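Local coordinates for Rubredoxin\:oxygen oxidoreductase (Desulfovibrio gigas, PDB 1E5D), which catalyses the four-electron reduction of dioxygen to two molecules of water, using a diiron centre in a metallo-beta-lactamase-like domain and a flavin mononucleotide in a flavodoxin-like domain, at residues K71-V76 against Q96-F101; G9-G14 against L39-K44. All coordinates share one frame; numbering follows the deposited sequence.

Contact 1 (K71-V76 against Q96-F101); sequences KIDYLV and QPEKIF
Tyr-74 and Phe-101 meet as a T-shaped pair on two neighbouring parallel strands of the metallo-beta-lactamase-like domain. The strands are joined by a beta-alpha-beta crossover through helix 88-95. Backbone bonds set the register. Leu-75 N gives to Lys-99 O at 2.9 Å, and Leu-75 O takes Phe-101 N. Where the pairing begins, Asp-73 O receives Lys-99 N in a nearly straight bond (168°) and Glu-98 N in a weak, bent one.

The Tyr-74 side chain can be followed outward. CB lies 4.1 Å from Phe-101 CE2. CG is turned anti to the carbonyl carbon (chi1 -73°), which lays the ring beside Lys-99. CD1 touches Phe-101 CE2 at 3.3 Å and also meets Lys-99 CB. CE1 has the same two neighbours, and CZ reaches Phe-101 CZ. The edge of the Phe-101 ring faces one side of the Tyr-74 ring, with the planes 85° apart. The hydroxyl OH probably hydrogen-bonds Lys-44, outside the two segments. The Glu-98 carboxylate also turns to Lys-44, while Asp-73 OD2 is bonded to the backbone N of Thr-45.

Val-76 CG2 packs at the base of the Phe-101 side chain, 3.7 Å from Phe-101 CB. On the opposite face of the sheet Leu-75 packs on helix 88-95. There its side chain runs aslant to the Pro-97 ring, and Leu-75 CD1 touches Pro-97 CG at 3.4 Å.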
# COMPACT_ATOMS: atom_id res chain seq x y z
N LYS A 71 -32.90 8.05 33.28
CA LYS A 71 -33.28 9.42 33.59
C LYS A 71 -32.87 10.36 32.46
O LYS A 71 -33.34 11.50 32.39
CB LYS A 71 -32.63 9.87 34.90
CG LYS A 71 -32.72 8.81 35.99
CD LYS A 71 -32.84 9.39 37.38
CE LYS A 71 -34.30 9.66 37.75
NZ LYS A 71 -34.42 9.96 39.20
N ILE A 72 -31.99 9.89 31.58
CA ILE A 72 -31.59 10.72 30.45
C ILE A 72 -32.78 10.95 29.54
O ILE A 72 -33.50 9.99 29.22
CB ILE A 72 -30.44 10.10 29.63
CG1 ILE A 72 -29.11 10.01 30.37
CG2 ILE A 72 -30.29 10.83 28.31
CD1 ILE A 72 -28.07 9.20 29.62
N ASP A 73 -33.04 12.18 29.11
CA ASP A 73 -34.21 12.38 28.26
C ASP A 73 -33.80 12.56 26.80
O ASP A 73 -34.51 12.12 25.90
CB ASP A 73 -35.02 13.61 28.68
CG ASP A 73 -35.42 13.65 30.13
OD1 ASP A 73 -36.38 12.94 30.50
OD2 ASP A 73 -34.76 14.39 30.90
N TYR A 74 -32.67 13.23 26.63
CA TYR A 74 -32.26 13.66 25.31
C TYR A 74 -30.96 13.01 24.86
O TYR A 74 -30.02 12.83 25.64
CB TYR A 74 -32.07 15.18 25.28
CG TYR A 74 -33.34 16.00 25.33
CD1 TYR A 74 -34.55 15.48 24.89
CD2 TYR A 74 -33.31 17.30 25.80
CE1 TYR A 74 -35.70 16.25 24.94
CE2 TYR A 74 -34.45 18.07 25.85
CZ TYR A 74 -35.65 17.54 25.42
OH TYR A 74 -36.79 18.31 25.47
N LEU A 75 -30.95 12.69 23.58
CA LEU A 75 -29.74 12.19 22.93
C LEU A 75 -29.42 13.12 21.78
O LEU A 75 -30.25 13.30 20.89
CB LEU A 75 -29.92 10.75 22.45
CG LEU A 75 -30.10 9.70 23.56
CD1 LEU A 75 -30.44 8.34 22.96
CD2 LEU A 75 -28.85 9.62 24.42
N VAL A 76 -28.23 13.73 21.79
CA VAL A 76 -27.89 14.57 20.64
C VAL A 76 -26.84 13.88 19.79
O VAL A 76 -25.70 13.71 20.23
CB VAL A 76 -27.39 15.96 21.06
CG1 VAL A 76 -26.81 16.69 19.87
CG2 VAL A 76 -28.51 16.78 21.69
N GLN A 96 -34.26 4.96 26.95
CA GLN A 96 -35.62 5.21 26.49
C GLN A 96 -35.81 6.71 26.36
O GLN A 96 -36.64 7.34 27.01
CB GLN A 96 -36.65 4.60 27.43
CG GLN A 96 -36.39 3.18 27.90
CD GLN A 96 -36.76 2.93 29.35
OE1 GLN A 96 -37.91 2.62 29.68
NE2 GLN A 96 -35.78 3.05 30.24
N PRO A 97 -35.00 7.33 25.51
CA PRO A 97 -34.97 8.80 25.49
C PRO A 97 -36.25 9.36 24.91
O PRO A 97 -36.90 8.77 24.05
CB PRO A 97 -33.80 9.11 24.57
CG PRO A 97 -33.72 7.92 23.67
CD PRO A 97 -34.08 6.73 24.54
N GLU A 98 -36.62 10.55 25.38
CA GLU A 98 -37.80 11.21 24.82
C GLU A 98 -37.49 11.72 23.43
O GLU A 98 -38.28 11.69 22.50
CB GLU A 98 -38.23 12.32 25.77
CG GLU A 98 -38.93 13.50 25.11
CD GLU A 98 -39.46 14.46 26.16
OE1 GLU A 98 -39.01 14.36 27.32
OE2 GLU A 98 -40.31 15.30 25.81
N LYS A 99 -36.25 12.20 23.27
CA LYS A 99 -35.92 12.75 21.96
C LYS A 99 -34.47 12.53 21.58
O LYS A 99 -33.53 12.62 22.36
CB LYS A 99 -36.26 14.24 21.92
CG LYS A 99 -37.61 14.54 21.29
CD LYS A 99 -38.27 15.76 21.92
CE LYS A 99 -39.20 16.44 20.93
NZ LYS A 99 -39.45 15.57 19.74
N ILE A 100 -34.31 12.24 20.30
CA ILE A 100 -32.99 12.12 19.71
C ILE A 100 -32.77 13.31 18.79
O ILE A 100 -33.49 13.42 17.80
CB ILE A 100 -32.83 10.83 18.89
CG1 ILE A 100 -33.01 9.54 19.70
CG2 ILE A 100 -31.48 10.83 18.18
CD1 ILE A 100 -33.09 8.29 18.87
N PHE A 101 -31.81 14.15 19.14
CA PHE A 101 -31.50 15.31 18.31
C PHE A 101 -30.33 15.05 17.37
O PHE A 101 -29.26 14.63 17.82
CB PHE A 101 -31.21 16.53 19.18
CG PHE A 101 -32.45 16.95 19.97
CD1 PHE A 101 -33.42 17.74 19.37
CD2 PHE A 101 -32.61 16.55 21.28
CE1 PHE A 101 -34.54 18.11 20.08
CE2 PHE A 101 -33.72 16.93 22.00
CZ PHE A 101 -34.68 17.71 21.40

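Contact 2 (G9-G14 against L39-K44); sequences GFHLVG and LVEDEK
Phe-10 CG stands anti to its carbonyl carbon (chi1 -75°), which lays the ring alongside Val-40. In Val-40, CG1 is anti to the backbone N and CG2 is anti to the carbonyl carbon. Both Val-40 methyls lie over one side of the Phe-10 ring. CG2 of Val-40 touches Phe-10 CD2 at 3.7 Å. CG1 sits over the ring centre in a CH-pi contact, 4.2 Å from the centroid of Phe-10.

The backbones form an antiparallel pair. Phe-10 and Val-40 are its non-hydrogen-bonded pair, and His-11 and Leu-39 are the hydrogen-bonded one. His-11 N gives to Leu-39 O at 2.7 Å, and Leu-39 N returns a bond to His-11 O. Gly-9 has positive phi and lies just before the strand. Its carbonyl oxygen takes Glu-41 N, with Gly-9 O and Glu-41 N 2.7 Å apart. This carries the pairing one residue past strand 33-40.

On the face of His-11 and Leu-39, the imidazole crosses the Glu-41 side chain, which comes from the loop after the strand. The imidazole edge is turned to the carboxylate, with the two planes 74° apart. His-11 NE2 gives a weak bond to Glu-41 OE1 at 3.4 Å. The edge of the same ring also lies near Leu-39 O, which sits 3.9 Å from His-11 CD2.

Phe-10 also meets Phe-155 of strand 151-155 edge-to-face, which places this ring between the two sheets, as expected for the alpha-beta/beta-alpha sandwich. Strand 10-17 lies between strands 4-7 and 33-40, and Val-40 bonds through its backbone to Thr-46 of strand 46-48.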
# COMPACT_ATOMS: atom_id res chain seq x y z
N GLY A 9 -22.40 19.92 36.61
CA GLY A 9 -23.45 19.42 35.75
C GLY A 9 -23.01 18.96 34.37
O GLY A 9 -23.86 18.52 33.59
N PHE A 10 -21.72 19.06 34.06
CA PHE A 10 -21.17 18.60 32.79
C PHE A 10 -20.15 17.49 33.03
O PHE A 10 -19.12 17.67 33.69
CB PHE A 10 -20.48 19.72 32.03
CG PHE A 10 -21.34 20.75 31.34
CD1 PHE A 10 -22.04 21.69 32.08
CD2 PHE A 10 -21.45 20.78 29.96
CE1 PHE A 10 -22.83 22.64 31.45
CE2 PHE A 10 -22.23 21.72 29.32
CZ PHE A 10 -22.92 22.66 30.07
N HIS A 11 -20.41 16.30 32.49
CA HIS A 11 -19.41 15.25 32.69
C HIS A 11 -18.99 14.59 31.38
O HIS A 11 -19.80 14.37 30.48
CB HIS A 11 -19.91 14.17 33.65
CG HIS A 11 -20.52 14.72 34.90
ND1 HIS A 11 -19.88 14.65 36.13
CD2 HIS A 11 -21.69 15.36 35.11
CE1 HIS A 11 -20.65 15.22 37.04
NE2 HIS A 11 -21.75 15.65 36.45
N LEU A 12 -17.71 14.29 31.35
CA LEU A 12 -17.06 13.53 30.30
C LEU A 12 -17.25 12.04 30.57
O LEU A 12 -16.78 11.52 31.59
CB LEU A 12 -15.59 13.91 30.25
CG LEU A 12 -14.60 13.20 29.33
CD1 LEU A 12 -14.00 11.98 30.02
CD2 LEU A 12 -15.24 12.80 28.01
N VAL A 13 -17.93 11.33 29.67
CA VAL A 13 -18.02 9.88 29.82
C VAL A 13 -17.53 9.20 28.54
O VAL A 13 -17.43 9.84 27.49
CB VAL A 13 -19.45 9.41 30.13
CG1 VAL A 13 -19.84 9.77 31.55
CG2 VAL A 13 -20.44 10.01 29.14
N GLY A 14 -17.22 7.91 28.62
CA GLY A 14 -16.84 7.14 27.45
C GLY A 14 -15.74 6.15 27.70
O GLY A 14 -15.70 5.47 28.73
N LEU A 39 -22.23 14.07 29.21
CA LEU A 39 -23.45 14.05 30.00
C LEU A 39 -23.71 15.43 30.61
O LEU A 39 -22.89 15.92 31.39
CB LEU A 39 -23.33 13.00 31.10
CG LEU A 39 -24.58 12.80 31.95
CD1 LEU A 39 -25.71 12.26 31.08
CD2 LEU A 39 -24.29 11.87 33.12
N VAL A 40 -24.83 16.04 30.27
CA VAL A 40 -25.20 17.33 30.84
C VAL A 40 -26.44 17.22 31.72
O VAL A 40 -27.55 16.91 31.25
CB VAL A 40 -25.45 18.38 29.74
CG1 VAL A 40 -25.84 19.71 30.38
CG2 VAL A 40 -24.23 18.53 28.85
N GLU A 41 -26.24 17.46 33.01
CA GLU A 41 -27.34 17.42 33.97
C GLU A 41 -28.16 18.71 33.97
O GLU A 41 -27.63 19.74 34.38
CB GLU A 41 -26.78 17.19 35.38
CG GLU A 41 -26.46 15.72 35.63
CD GLU A 41 -25.95 15.49 37.04
OE1 GLU A 41 -24.98 16.17 37.44
OE2 GLU A 41 -26.52 14.63 37.73
N ASP A 42 -29.39 18.61 33.50
CA ASP A 42 -30.41 19.64 33.53
C ASP A 42 -31.77 19.00 33.88
O ASP A 42 -31.84 17.82 34.24
CB ASP A 42 -30.51 20.40 32.22
CG ASP A 42 -30.97 21.84 32.38
OD1 ASP A 42 -31.54 22.18 33.43
OD2 ASP A 42 -30.78 22.64 31.44
N GLU A 43 -32.84 19.78 33.77
CA GLU A 43 -34.17 19.21 34.03
C GLU A 43 -34.39 18.12 32.98
O GLU A 43 -34.70 16.98 33.28
CB GLU A 43 -35.26 20.27 34.01
CG GLU A 43 -34.84 21.68 34.34
CD GLU A 43 -34.02 21.84 35.60
OE1 GLU A 43 -34.22 21.06 36.56
OE2 GLU A 43 -33.16 22.75 35.65
N LYS A 44 -34.17 18.54 31.74
CA LYS A 44 -33.99 17.64 30.61
C LYS A 44 -32.53 17.19 30.60
O LYS A 44 -31.64 17.95 30.21
CB LYS A 44 -34.38 18.35 29.32
CG LYS A 44 -35.81 18.17 28.86
CD LYS A 44 -36.76 17.68 29.93
CE LYS A 44 -37.88 16.82 29.38
NZ LYS A 44 -38.27 17.23 28.01

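Both contacts belong to one mixed sheet of the metallo-beta-lactamase-like domain, with centres about 12 Å apart. Contact 1 joins parallel strands and is mostly buried. Contact 2 joins antiparallel strands at the other side of strand 46-48 and is only partly buried. Contact 1 relies on an aromatic pair, with leucine and proline on the reverse face. Contact 2 has a phenylalanine-valine pair on one face and a weak polar pair on the other. Lys-44 of segment 39-44 connects them, with its NZ in a salt bridge to Glu-98 OE1 at 3.0 Å. The Val-76 side chain is about 9 Å from that of the iron ligand His-79, while contact 2 is away from the known sites.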